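Long-range contacts in putative 2OG-Fe(II) oxygenase family protein (Caulobacter crescentus CB15, PDB 3OOX), which probably acts as an iron(II)- and 2-oxoglutarate-dependent oxygenase that may form ethene from 2-oxoglutarate and convert L-arginine to guanidine and glutamate semialdehyde: residues S132-S137 / S169-L174; P162-G167 / F267-A272; N195-L200 / I229-M234; F271-E276 / T297-L302. All coordinates share one frame; numbering follows the deposited sequence. Where two conformers were deposited one is given.

Contact 1: S132-S137 / S169-L174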
loop_
_atom_site.group_PDB
_atom_site.type_symbol
_atom_site.label_atom_id
_atom_site.label_comp_id
_atom_site.label_asym_id
_atom_site.label_seq_id
_atom_site.Cartn_x
_atom_site.Cartn_y
_atom_site.Cartn_z
ATOM N N SER A 132 -6.369 12.808 -6.700
ATOM C CA SER A 132 -5.031 12.938 -7.306
ATOM C C SER A 132 -4.059 13.563 -6.315
ATOM O O SER A 132 -2.908 13.154 -6.236
ATOM C CB SER A 132 -5.065 13.743 -8.621
ATOM O OG SER A 132 -5.771 13.085 -9.647
ATOM N N TRP A 133 -4.516 14.556 -5.538
ATOM C CA TRP A 133 -3.666 15.155 -4.505
ATOM C C TRP A 133 -3.176 14.075 -3.528
ATOM O O TRP A 133 -2.013 14.048 -3.139
ATOM C CB TRP A 133 -4.376 16.267 -3.737
ATOM C CG TRP A 133 -3.526 16.828 -2.620
ATOM C CD1 TRP A 133 -2.651 17.903 -2.712
ATOM C CD2 TRP A 133 -3.405 16.342 -1.267
ATOM N NE1 TRP A 133 -2.031 18.112 -1.504
ATOM C CE2 TRP A 133 -2.450 17.165 -0.606
ATOM C CE3 TRP A 133 -3.995 15.291 -0.550
ATOM C CZ2 TRP A 133 -2.097 16.974 0.732
ATOM C CZ3 TRP A 133 -3.626 15.101 0.780
ATOM C CH2 TRP A 133 -2.686 15.941 1.403
ATOM N N LEU A 134 -4.081 13.178 -3.144
ATOM C CA LEU A 134 -3.723 12.158 -2.168
ATOM C C LEU A 134 -2.708 11.160 -2.730
ATOM O O LEU A 134 -1.758 10.759 -2.030
ATOM C CB LEU A 134 -4.979 11.451 -1.632
ATOM C CG LEU A 134 -4.751 10.431 -0.492
ATOM C CD1 LEU A 134 -4.130 11.037 0.744
ATOM C CD2 LEU A 134 -6.059 9.705 -0.110
ATOM N N TYR A 135 -2.904 10.775 -3.988
ATOM C CA TYR A 135 -1.971 9.899 -4.723
ATOM C C TYR A 135 -0.547 10.486 -4.659
ATOM O O TYR A 135 0.405 9.840 -4.228
ATOM C CB TYR A 135 -2.428 9.737 -6.181
ATOM C CG TYR A 135 -1.573 8.828 -7.049
ATOM C CD1 TYR A 135 -0.291 9.207 -7.443
ATOM C CD2 TYR A 135 -2.015 7.566 -7.428
ATOM C CE1 TYR A 135 0.486 8.411 -8.210
ATOM C CE2 TYR A 135 -1.215 6.715 -8.220
ATOM C CZ TYR A 135 0.056 7.157 -8.598
ATOM O OH TYR A 135 0.864 6.334 -9.327
ATOM N N ASN A 136 -0.454 11.748 -5.050
ATOM C CA ASN A 136 0.865 12.372 -5.125
ATOM C C ASN A 136 1.442 12.681 -3.751
ATOM O O ASN A 136 2.665 12.605 -3.552
ATOM C CB ASN A 136 0.776 13.629 -6.008
ATOM C CG ASN A 136 0.544 13.286 -7.481
ATOM O OD1 ASN A 136 -0.430 13.771 -8.088
ATOM N ND2 ASN A 136 1.389 12.432 -8.040
ATOM N N SER A 137 0.589 12.999 -2.783
ATOM C CA SER A 137 1.034 13.213 -1.423
ATOM C C SER A 137 1.611 11.950 -0.779
ATOM O O SER A 137 2.634 11.990 -0.109
ATOM C CB SER A 137 -0.136 13.720 -0.595
ATOM O OG SER A 137 0.256 13.882 0.734
ATOM N N SER A 169 2.495 2.940 -9.483
ATOM C CA SER A 169 1.862 2.967 -8.179
ATOM C C SER A 169 0.366 3.134 -8.274
ATOM O O SER A 169 -0.158 3.741 -9.221
ATOM C CB SER A 169 2.495 4.059 -7.297
ATOM O OG SER A 169 3.896 3.810 -7.164
ATOM N N VAL A 170 -0.326 2.607 -7.271
ATOM C CA VAL A 170 -1.799 2.597 -7.281
ATOM C C VAL A 170 -2.303 3.096 -5.943
ATOM O O VAL A 170 -1.906 2.592 -4.899
ATOM C CB VAL A 170 -2.334 1.217 -7.577
ATOM C CG1 VAL A 170 -3.869 1.180 -7.410
ATOM C CG2 VAL A 170 -1.969 0.751 -8.997
ATOM N N LEU A 171 -3.214 4.075 -6.005
ATOM C CA LEU A 171 -4.016 4.491 -4.856
ATOM C C LEU A 171 -5.319 3.730 -4.933
ATOM O O LEU A 171 -6.037 3.804 -5.946
ATOM C CB LEU A 171 -4.320 5.981 -4.880
ATOM C CG LEU A 171 -5.175 6.530 -3.750
ATOM C CD1 LEU A 171 -4.513 6.272 -2.380
ATOM C CD2 LEU A 171 -5.433 8.045 -3.939
ATOM N N ARG A 172 -5.608 2.927 -3.895
ATOM C CA ARG A 172 -6.827 2.158 -3.826
ATOM C C ARG A 172 -7.742 2.849 -2.822
ATOM O O ARG A 172 -7.338 3.188 -1.718
ATOM C CB ARG A 172 -6.523 0.757 -3.300
ATOM C CG ARG A 172 -7.780 -0.103 -2.968
ATOM C CD ARG A 172 -7.357 -1.468 -2.434
ATOM N NE ARG A 172 -6.813 -2.312 -3.482
ATOM C CZ ARG A 172 -6.204 -3.471 -3.258
ATOM N NH1 ARG A 172 -6.053 -3.931 -2.016
ATOM N NH2 ARG A 172 -5.744 -4.150 -4.284
ATOM N N LEU A 173 -8.995 3.018 -3.227
ATOM C CA LEU A 173 -10.069 3.455 -2.334
ATOM C C LEU A 173 -10.951 2.219 -2.105
ATOM O O LEU A 173 -11.400 1.577 -3.054
ATOM C CB LEU A 173 -10.877 4.587 -2.972
ATOM C CG LEU A 173 -10.071 5.701 -3.651
ATOM C CD1 LEU A 173 -11.044 6.694 -4.345
ATOM C CD2 LEU A 173 -9.144 6.429 -2.664
ATOM N N LEU A 174 -11.168 1.860 -0.839
ATOM C CA LEU A 174 -11.837 0.614 -0.464
ATOM C C LEU A 174 -12.964 0.930 0.516
ATOM O O LEU A 174 -12.758 1.675 1.467
ATOM C CB LEU A 174 -10.832 -0.340 0.201
ATOM C CG LEU A 174 -11.220 -1.708 0.737
ATOM C CD1 LEU A 174 -11.878 -2.546 -0.336
ATOM C CD2 LEU A 174 -9.963 -2.391 1.338
#
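L134 is the first residue of the helical turn 132-137 to meet the strand, its CB lying 4.1 Å from L171 CD2. The L134 side chain also touches A51 of helix 45-59 and T265 of strand 262-269. Y135, the next residue, carries most of the contact. Its backbone is touched first, because the tip of the L171 side chain rests on the helix with CD2 3.7 Å from Y135 N. The Y135 ring leaves the helix with CG anti to the backbone N (chi1 -179°) and heads for the start of the strand, sliding past L171, which runs in the opposite direction. On the way the ring atom CD2 comes within 3.8 Å of L171 CB, an oblique approach, and CE2 passes 4.3 Å from V170 CA. The phenol then gives its hydrogen to the main chain: Y135 OH donates to S169 O at 2.8 Å. The carbonyl oxygen lies at the ring edge, near its plane, whereas the hydroxyl stands 53° out of the carbonyl plane and does not follow a lone pair. S169 CB is also close, 3.5 Å from Y135 OH, while S169 OG binds H270 N. F267 meets the Y135 ring edge-to-face. Helix 127-152 lies against the larger sheet of the jelly-roll core usual for this oxygenase family; the axes of segments 132-137 and 170-174 approach to 8.8 Å. The chemistry is that of a leucine-lined interface with one polar link, in which a tyrosine hydroxyl supplies a donor to a buried carbonyl just where strand 170-176 begins.

Contact 2: P162-G167 / F267-A272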
loop_
_atom_site.group_PDB
_atom_site.type_symbol
_atom_site.label_atom_id
_atom_site.label_comp_id
_atom_site.label_asym_id
_atom_site.label_seq_id
_atom_site.Cartn_x
_atom_site.Cartn_y
_atom_site.Cartn_z
ATOM N N PRO A 162 15.645 7.508 -8.597
ATOM C CA PRO A 162 15.365 7.102 -9.964
ATOM C C PRO A 162 14.546 5.832 -10.041
ATOM O O PRO A 162 13.854 5.632 -11.028
ATOM C CB PRO A 162 16.765 6.896 -10.573
ATOM C CG PRO A 162 17.658 6.715 -9.415
ATOM C CD PRO A 162 17.088 7.440 -8.281
ATOM N N THR A 163 14.628 4.995 -9.009
ATOM C CA THR A 163 13.985 3.678 -9.032
ATOM C C THR A 163 12.481 3.770 -8.949
ATOM O O THR A 163 11.825 2.844 -9.413
ATOM C CB THR A 163 14.478 2.753 -7.903
ATOM O OG1 THR A 163 13.832 3.082 -6.676
ATOM C CG2 THR A 163 16.021 2.882 -7.694
ATOM N N VAL A 164 11.946 4.863 -8.419
ATOM C CA VAL A 164 10.503 4.996 -8.229
ATOM C C VAL A 164 9.906 6.089 -9.092
ATOM O O VAL A 164 8.711 6.330 -9.070
ATOM C CB VAL A 164 10.123 5.230 -6.751
ATOM C CG1 VAL A 164 10.525 4.007 -5.917
ATOM C CG2 VAL A 164 10.724 6.542 -6.192
ATOM N N GLN A 165 10.737 6.750 -9.887
ATOM C CA GLN A 165 10.226 7.769 -10.785
ATOM C C GLN A 165 9.254 7.154 -11.803
ATOM O O GLN A 165 9.577 6.146 -12.452
ATOM C CB GLN A 165 11.393 8.423 -11.525
ATOM C CG GLN A 165 11.009 9.528 -12.498
ATOM C CD GLN A 165 12.193 10.290 -13.061
ATOM O OE1 GLN A 165 12.924 10.923 -12.336
ATOM N NE2 GLN A 165 12.377 10.220 -14.349
ATOM N N ASP A 166 8.100 7.788 -11.958
ATOM C CA ASP A 166 7.038 7.270 -12.813
ATOM C C ASP A 166 6.661 5.824 -12.483
ATOM O O ASP A 166 6.146 5.113 -13.349
ATOM C CB ASP A 166 7.368 7.436 -14.314
ATOM C CG ASP A 166 7.453 8.912 -14.743
ATOM O OD1 ASP A 166 6.850 9.721 -14.051
ATOM O OD2 ASP A 166 8.149 9.206 -15.728
ATOM N N GLY A 167 6.810 5.462 -11.215
ATOM C CA GLY A 167 6.478 4.113 -10.772
ATOM C C GLY A 167 5.008 3.780 -10.979
ATOM O O GLY A 167 4.161 4.661 -10.926
ATOM N N PHE A 267 -1.930 3.212 -0.388
ATOM C CA PHE A 267 -1.149 3.585 -1.557
ATOM C C PHE A 267 -0.071 2.534 -1.739
ATOM O O PHE A 267 0.798 2.378 -0.855
ATOM C CB PHE A 267 -0.540 4.970 -1.372
ATOM C CG PHE A 267 0.257 5.431 -2.562
ATOM C CD1 PHE A 267 -0.380 5.956 -3.672
ATOM C CD2 PHE A 267 1.618 5.281 -2.597
ATOM C CE1 PHE A 267 0.292 6.341 -4.779
ATOM C CE2 PHE A 267 2.310 5.680 -3.739
ATOM C CZ PHE A 267 1.626 6.253 -4.805
ATOM N N PHE A 268 -0.121 1.838 -2.869
ATOM C CA PHE A 268 0.828 0.787 -3.236
ATOM C C PHE A 268 1.904 1.395 -4.132
ATOM O O PHE A 268 1.708 1.556 -5.367
ATOM C CB PHE A 268 0.090 -0.354 -3.931
ATOM C CG PHE A 268 -0.967 -0.997 -3.083
ATOM C CD1 PHE A 268 -0.637 -2.006 -2.195
ATOM C CD2 PHE A 268 -2.293 -0.597 -3.160
ATOM C CE1 PHE A 268 -1.614 -2.625 -1.440
ATOM C CE2 PHE A 268 -3.259 -1.184 -2.347
ATOM C CZ PHE A 268 -2.900 -2.188 -1.476
ATOM N N LEU A 269 3.053 1.699 -3.500
ATOM C CA LEU A 269 4.153 2.326 -4.189
ATOM C C LEU A 269 4.972 1.263 -4.884
ATOM O O LEU A 269 5.355 0.256 -4.269
ATOM C CB LEU A 269 5.020 3.128 -3.218
ATOM C CG LEU A 269 5.975 4.170 -3.787
ATOM C CD1 LEU A 269 6.277 5.250 -2.706
ATOM C CD2 LEU A 269 7.259 3.536 -4.327
ATOM N N HIS A 270 5.184 1.453 -6.193
ATOM C CA HIS A 270 5.914 0.526 -7.052
ATOM C C HIS A 270 7.126 1.213 -7.662
ATOM O O HIS A 270 7.147 2.439 -7.854
ATOM C CB HIS A 270 5.065 0.136 -8.258
ATOM C CG HIS A 270 3.962 -0.842 -7.983
ATOM N ND1 HIS A 270 2.892 -0.611 -7.131
ATOM C CD2 HIS A 270 3.742 -2.066 -8.528
ATOM C CE1 HIS A 270 2.063 -1.645 -7.190
ATOM N NE2 HIS A 270 2.559 -2.540 -8.012
ATOM N N PHE A 271 8.133 0.395 -7.983
ATOM C CA PHE A 271 9.248 0.860 -8.772
ATOM C C PHE A 271 8.747 1.221 -10.214
ATOM O O PHE A 271 7.719 0.776 -10.706
ATOM C CB PHE A 271 10.308 -0.238 -8.926
ATOM C CG PHE A 271 11.083 -0.552 -7.686
ATOM C CD1 PHE A 271 11.701 0.439 -6.958
ATOM C CD2 PHE A 271 11.285 -1.873 -7.284
ATOM C CE1 PHE A 271 12.429 0.154 -5.821
ATOM C CE2 PHE A 271 12.075 -2.161 -6.170
ATOM C CZ PHE A 271 12.618 -1.144 -5.415
ATOM N N ALA A 272 9.557 2.021 -10.903
ATOM C CA ALA A 272 9.466 2.189 -12.339
ATOM C C ALA A 272 9.480 0.839 -13.066
ATOM O O ALA A 272 10.264 -0.056 -12.744
ATOM C CB ALA A 272 10.651 3.041 -12.808
#
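A272 N donates to T163 O, the one hydrogen bond between the segments, at 2.8 Å with an N-H...O angle of 159°. It ties the end of the short helix 161-164 to the chain leaving strand 262-269. A CA-H...O contact follows where the first segment turns back. V164 to G167 make a type II beta turn, with D166 in its left-handed position, and this brings G167 CA to 3.4 Å from H270 O. With no side chain on G167, the carbonyl can come this near. Apolar contacts centre on V164 CG1. It is anti to the carbonyl carbon (chi1 -64°), a setting in which it touches both L269 CD2 at 3.7 Å and F271 CD1 at 3.9 Å; the V164 and L269 side chains cross at about a right angle. Q165 O packs against the A272 methyl, CB, at 3.3 Å. T163 and F271 instead lie side by side, pointing the same way, with T163 OG1 3.4 Å from F271 CE1, although the hydroxyl has its hydrogen bond with F160 O. Within the second segment, H270 ND1 donates to F268 O at 3.0 Å; the acceptor lies in the imidazole plane, which helps fix the ring's rotation. Around the contact, L146 of helix 127-152 covers V164, M234 and L238 of helix 233-238 pack on F271, and L269 shares backbone bonds with T196 and I197, which places the turn at the end of strand 262-269, next to strand 197-201.

Contact 3: N195-L200 / I229-M234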
loop_
_atom_site.group_PDB
_atom_site.type_symbol
_atom_site.label_atom_id
_atom_site.label_comp_id
_atom_site.label_asym_id
_atom_site.label_seq_id
_atom_site.Cartn_x
_atom_site.Cartn_y
_atom_site.Cartn_z
ATOM N N ASN A 195 4.594 -5.132 -4.140
ATOM C CA ASN A 195 5.158 -3.881 -4.623
ATOM C C ASN A 195 6.390 -3.476 -3.817
ATOM O O ASN A 195 7.080 -4.328 -3.264
ATOM C CB ASN A 195 4.047 -2.812 -4.675
ATOM C CG ASN A 195 3.279 -2.682 -3.360
ATOM O OD1 ASN A 195 2.508 -3.595 -3.000
ATOM N ND2 ASN A 195 3.453 -1.541 -2.647
ATOM N N THR A 196 6.708 -2.197 -3.764
ATOM C CA THR A 196 7.927 -1.729 -3.094
ATOM C C THR A 196 7.677 -1.439 -1.612
ATOM O O THR A 196 8.207 -2.134 -0.740
ATOM C CB THR A 196 8.502 -0.525 -3.846
ATOM O OG1 THR A 196 8.770 -0.928 -5.206
ATOM C CG2 THR A 196 9.774 0.066 -3.140
ATOM N N ILE A 197 6.861 -0.433 -1.338
ATOM C CA ILE A 197 6.283 -0.240 -0.011
ATOM C C ILE A 197 4.824 0.167 -0.155
ATOM O O ILE A 197 4.429 0.732 -1.172
ATOM C CB ILE A 197 7.005 0.825 0.849
ATOM C CG1 ILE A 197 7.104 2.171 0.111
ATOM C CG2 ILE A 197 8.414 0.314 1.237
ATOM C CD1 ILE A 197 7.650 3.332 1.016
ATOM N N THR A 198 4.022 -0.107 0.883
ATOM C CA THR A 198 2.617 0.305 0.923
ATOM C C THR A 198 2.414 1.223 2.141
ATOM O O THR A 198 2.947 0.977 3.262
ATOM C CB THR A 198 1.708 -0.939 1.018
ATOM O OG1 THR A 198 1.982 -1.739 -0.128
ATOM C CG2 THR A 198 0.221 -0.583 1.052
ATOM N N LEU A 199 1.685 2.335 1.924
ATOM C CA LEU A 199 1.443 3.349 2.923
ATOM C C LEU A 199 -0.045 3.435 3.252
ATOM O O LEU A 199 -0.854 3.690 2.358
ATOM C CB LEU A 199 1.961 4.709 2.442
ATOM C CG LEU A 199 3.464 4.786 2.230
ATOM C CD1 LEU A 199 3.793 4.618 0.752
ATOM C CD2 LEU A 199 4.056 6.091 2.807
ATOM N N LEU A 200 -0.396 3.233 4.524
ATOM C CA LEU A 200 -1.796 3.157 4.957
ATOM C C LEU A 200 -2.133 4.173 6.024
ATOM O O LEU A 200 -1.673 4.080 7.164
ATOM C CB LEU A 200 -2.081 1.765 5.522
ATOM C CG LEU A 200 -3.502 1.476 5.974
ATOM C CD1 LEU A 200 -4.495 1.468 4.832
ATOM C CD2 LEU A 200 -3.505 0.154 6.742
ATOM N N ILE A 229 3.286 1.534 7.412
ATOM C CA ILE A 229 4.022 1.286 6.183
ATOM C C ILE A 229 4.579 -0.123 6.195
ATOM O O ILE A 229 5.085 -0.568 7.217
ATOM C CB ILE A 229 5.171 2.273 6.021
ATOM C CG1 ILE A 229 4.630 3.710 6.130
ATOM C CG2 ILE A 229 5.886 2.047 4.649
ATOM C CD1 ILE A 229 5.623 4.718 6.623
ATOM N N ASN A 230 4.476 -0.822 5.071
ATOM C CA ASN A 230 5.070 -2.187 4.956
ATOM C C ASN A 230 5.906 -2.368 3.709
ATOM O O ASN A 230 5.644 -1.763 2.650
ATOM C CB ASN A 230 4.023 -3.315 5.061
ATOM C CG ASN A 230 3.004 -3.300 3.951
ATOM O OD1 ASN A 230 2.149 -2.411 3.910
ATOM N ND2 ASN A 230 3.078 -4.287 3.030
ATOM N N ILE A 231 6.911 -3.226 3.856
ATOM C CA ILE A 231 7.782 -3.660 2.778
ATOM C C ILE A 231 6.994 -4.602 1.855
ATOM O O ILE A 231 6.267 -5.472 2.352
ATOM C CB ILE A 231 8.979 -4.462 3.351
ATOM C CG1 ILE A 231 9.726 -3.618 4.407
ATOM C CG2 ILE A 231 9.907 -5.000 2.204
ATOM C CD1 ILE A 231 10.370 -2.347 3.871
ATOM N N GLY A 232 7.155 -4.465 0.530
ATOM C CA GLY A 232 6.562 -5.382 -0.424
ATOM C C GLY A 232 7.616 -6.248 -1.090
ATOM O O GLY A 232 8.837 -6.021 -0.928
ATOM N N ASP A 233 7.151 -7.193 -1.896
ATOM C CA ASP A 233 8.030 -8.201 -2.427
ATOM C C ASP A 233 9.135 -7.609 -3.319
ATOM O O ASP A 233 10.220 -8.208 -3.356
ATOM C CB ASP A 233 7.256 -9.220 -3.258
ATOM C CG ASP A 233 6.356 -10.109 -2.430
ATOM O OD1 ASP A 233 6.449 -10.118 -1.177
ATOM O OD2 ASP A 233 5.542 -10.807 -3.052
HETATM N N MSE A 234 8.885 -6.527 -4.054
HETATM C CA MSE A 234 9.933 -5.952 -4.916
HETATM C C MSE A 234 11.128 -5.511 -4.085
HETATM O O MSE A 234 12.284 -5.741 -4.469
HETATM C CB MSE A 234 9.409 -4.750 -5.720
HETATM C CG MSE A 234 8.495 -5.088 -6.856
HETATM SE SE MSE A 234 7.695 -3.490 -7.649
HETATM C CE MSE A 234 6.648 -4.313 -9.029
#
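I197, I229 and I231 interlock on one side of an antiparallel strand pair in the double-stranded beta-helix (jelly-roll) core characteristic of 2-oxoglutarate oxygenases. I197 fits between its two partners, its CB 4.1 Å from I229 CG2 and its CG2 4.2 Å from I231 CD1. Two residues on, on the same face, L199 lies beside I229, both pointing the same way, with L199 CD2 4.1 Å from I229 CG1. V145, L146 and I149 of helix 127-152 pack over this face. The other face carries T198 and N230, a hydrogen-bonded pair joined in both directions, with T198 N to N230 O at 2.9 Å. Their side chains run side by side, and N230 OD1 nestles against T198 CB at 3.3 Å. Both polar ends also bond D193, whose HGD sequence fits the HxD pattern with which relatives hold iron. T196 and I197 both face L269 and form a classic beta bulge. Just before it, N195 O pokes into the hollow over side-chain-free G232, the N-cap residue, and accepts from M234 N at 3.0 Å. In the conformer modelled here, the selenomethionine M234 comes near T196 OG1 with its SE. The N195 amide, which bonds L269 O of the adjoining strand through ND2, also folds back along its own segment, where ND2 donates to T198 OG1 at 2.9 Å, the hydroxyl only 4° from the amide plane.

Contact 4: F271-E276 / T297-L302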
loop_
_atom_site.group_PDB
_atom_site.type_symbol
_atom_site.label_atom_id
_atom_site.label_comp_id
_atom_site.label_asym_id
_atom_site.label_seq_id
_atom_site.Cartn_x
_atom_site.Cartn_y
_atom_site.Cartn_z
ATOM N N PHE A 271 8.133 0.395 -7.983
ATOM C CA PHE A 271 9.248 0.860 -8.772
ATOM C C PHE A 271 8.747 1.221 -10.214
ATOM O O PHE A 271 7.719 0.776 -10.706
ATOM C CB PHE A 271 10.308 -0.238 -8.926
ATOM C CG PHE A 271 11.083 -0.552 -7.686
ATOM C CD1 PHE A 271 11.701 0.439 -6.958
ATOM C CD2 PHE A 271 11.285 -1.873 -7.284
ATOM C CE1 PHE A 271 12.429 0.154 -5.821
ATOM C CE2 PHE A 271 12.075 -2.161 -6.170
ATOM C CZ PHE A 271 12.618 -1.144 -5.415
ATOM N N ALA A 272 9.557 2.021 -10.903
ATOM C CA ALA A 272 9.466 2.189 -12.339
ATOM C C ALA A 272 9.480 0.839 -13.066
ATOM O O ALA A 272 10.264 -0.056 -12.744
ATOM C CB ALA A 272 10.651 3.041 -12.808
ATOM N N SER A 273 8.612 0.715 -14.052
ATOM C CA SER A 273 8.427 -0.527 -14.808
ATOM C C SER A 273 9.712 -1.087 -15.407
ATOM O O SER A 273 9.948 -2.286 -15.384
ATOM C CB SER A 273 7.445 -0.304 -15.938
ATOM O OG SER A 273 6.180 -0.045 -15.415
ATOM N N ASP A 274 10.548 -0.184 -15.913
ATOM C CA ASP A 274 11.823 -0.543 -16.497
ATOM C C ASP A 274 13.030 -0.599 -15.554
ATOM O O ASP A 274 14.181 -0.769 -16.016
ATOM C CB ASP A 274 12.117 0.371 -17.717
ATOM C CG ASP A 274 12.169 1.866 -17.382
ATOM O OD1 ASP A 274 12.022 2.209 -16.193
ATOM O OD2 ASP A 274 12.435 2.693 -18.321
ATOM N N TYR A 275 12.796 -0.471 -14.247
ATOM C CA TYR A 275 13.863 -0.548 -13.258
ATOM C C TYR A 275 14.298 -2.008 -13.127
ATOM O O TYR A 275 13.476 -2.890 -12.851
ATOM C CB TYR A 275 13.404 -0.042 -11.905
ATOM C CG TYR A 275 14.442 -0.212 -10.827
ATOM C CD1 TYR A 275 15.650 0.437 -10.904
ATOM C CD2 TYR A 275 14.197 -0.990 -9.696
ATOM C CE1 TYR A 275 16.599 0.305 -9.930
ATOM C CE2 TYR A 275 15.127 -1.115 -8.707
ATOM C CZ TYR A 275 16.330 -0.467 -8.815
ATOM O OH TYR A 275 17.282 -0.600 -7.812
ATOM N N GLU A 276 15.590 -2.269 -13.354
ATOM C CA GLU A 276 16.136 -3.599 -13.175
ATOM C C GLU A 276 16.443 -3.793 -11.689
ATOM O O GLU A 276 17.250 -3.059 -11.061
ATOM C CB GLU A 276 17.412 -3.813 -13.999
ATOM C CG GLU A 276 18.028 -5.174 -13.717
ATOM C CD GLU A 276 19.306 -5.456 -14.522
ATOM O OE1 GLU A 276 20.355 -4.925 -14.139
ATOM O OE2 GLU A 276 19.239 -6.204 -15.496
ATOM N N THR A 297 13.226 -6.976 -14.370
ATOM C CA THR A 297 12.670 -5.629 -14.290
ATOM C C THR A 297 11.483 -5.645 -13.331
ATOM O O THR A 297 10.848 -6.679 -13.139
ATOM C CB THR A 297 12.180 -5.058 -15.613
ATOM O OG1 THR A 297 11.088 -5.835 -16.131
ATOM C CG2 THR A 297 13.308 -5.030 -16.678
ATOM N N ALA A 298 11.149 -4.489 -12.771
ATOM C CA ALA A 298 9.990 -4.414 -11.883
ATOM C C ALA A 298 8.728 -4.872 -12.606
ATOM O O ALA A 298 7.884 -5.606 -12.041
ATOM C CB ALA A 298 9.806 -2.974 -11.377
ATOM N N ASP A 299 8.567 -4.504 -13.886
ATOM C CA ASP A 299 7.353 -4.902 -14.575
ATOM C C ASP A 299 7.322 -6.409 -14.842
ATOM O O ASP A 299 6.244 -7.025 -14.758
ATOM C CB ASP A 299 7.100 -4.130 -15.868
ATOM C CG ASP A 299 5.688 -4.318 -16.351
ATOM O OD1 ASP A 299 4.762 -3.918 -15.590
ATOM O OD2 ASP A 299 5.524 -4.922 -17.438
ATOM N N GLU A 300 8.455 -7.005 -15.180
ATOM C CA GLU A 300 8.563 -8.457 -15.362
ATOM C C GLU A 300 8.161 -9.179 -14.067
ATOM O O GLU A 300 7.472 -10.195 -14.085
ATOM C CB GLU A 300 10.010 -8.856 -15.770
ATOM C CG GLU A 300 10.401 -8.551 -17.255
ATOM C CD GLU A 300 11.932 -8.510 -17.584
ATOM O OE1 GLU A 300 12.834 -8.793 -16.745
ATOM O OE2 GLU A 300 12.241 -8.199 -18.766
ATOM N N PHE A 301 8.662 -8.656 -12.961
ATOM C CA PHE A 301 8.391 -9.225 -11.621
ATOM C C PHE A 301 6.915 -9.077 -11.271
ATOM O O PHE A 301 6.303 -10.020 -10.770
ATOM C CB PHE A 301 9.253 -8.530 -10.591
ATOM C CG PHE A 301 9.103 -9.068 -9.190
ATOM C CD1 PHE A 301 9.738 -10.206 -8.808
ATOM C CD2 PHE A 301 8.307 -8.411 -8.263
ATOM C CE1 PHE A 301 9.626 -10.688 -7.522
ATOM C CE2 PHE A 301 8.183 -8.886 -6.966
ATOM C CZ PHE A 301 8.847 -10.031 -6.606
ATOM N N LEU A 302 6.354 -7.902 -11.580
ATOM C CA LEU A 302 4.936 -7.653 -11.380
ATOM C C LEU A 302 4.125 -8.661 -12.137
ATOM O O LEU A 302 3.214 -9.290 -11.570
ATOM C CB LEU A 302 4.570 -6.234 -11.827
ATOM C CG LEU A 302 3.156 -5.761 -11.531
ATOM C CD1 LEU A 302 2.795 -5.927 -10.053
ATOM C CD2 LEU A 302 3.035 -4.322 -11.978
HETATM O O HOH W 1 5.207 -2.009 -13.719
#
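A298 N and D299 N, at the start of helix 298-309, donate to carbonyls of the facing loop. A298 N reaches Y275 O at 2.8 Å, nearly along the C=O axis; D299 N meets S273 O at 3.0 Å, in the carbonyl plane and on a lone pair. Both acceptors come from the type I turn A272-Y275, which lies against the first turn of the helix. There T297 and E300 form a capping box. T297 OG1 lies between the backbone N and the carbonyl carbon (chi1 63°), turned to accept from E300 N at 3.0 Å. In the modelled conformer T297 N donates back to E300 OE1. A water adds a bridge beside these bonds, 2.8 Å from S273 OG and giving a hydrogen to D299 OD1 at 2.7 Å; S273 OG also binds H114 and D299 OD2 binds Q303. Apolar contact rests on A298, whose CB lies 3.7 Å from F271 CB, at the edge of the phenylalanine ring, and 3.3 Å from A272 O. Y275 covers one face of that ring near its rim, with its CD2 3.7 Å above the plane.

From the N terminus, helix 127-152 opens contact 1, and the chain passes through 162-167, where contact 2 opens, before strand 170-176 closes contact 1; the two loops therefore cross. Contact 3 opens and closes entirely between the two segments of contact 2, pairing strands 197-201 and 227-231 before the chain returns along 262-269. That returning strand lies between 197-201 and 170-176, so contacts 1, 2 and 3 all reach the same sheet. Contact 2 ends on F271 and A272, where contact 4 begins, and the latter closes a short loop onto helix 298-309. M234 of contact 3 touches F271 and F301, linking helix 233-238 and the C-terminal helix with the core.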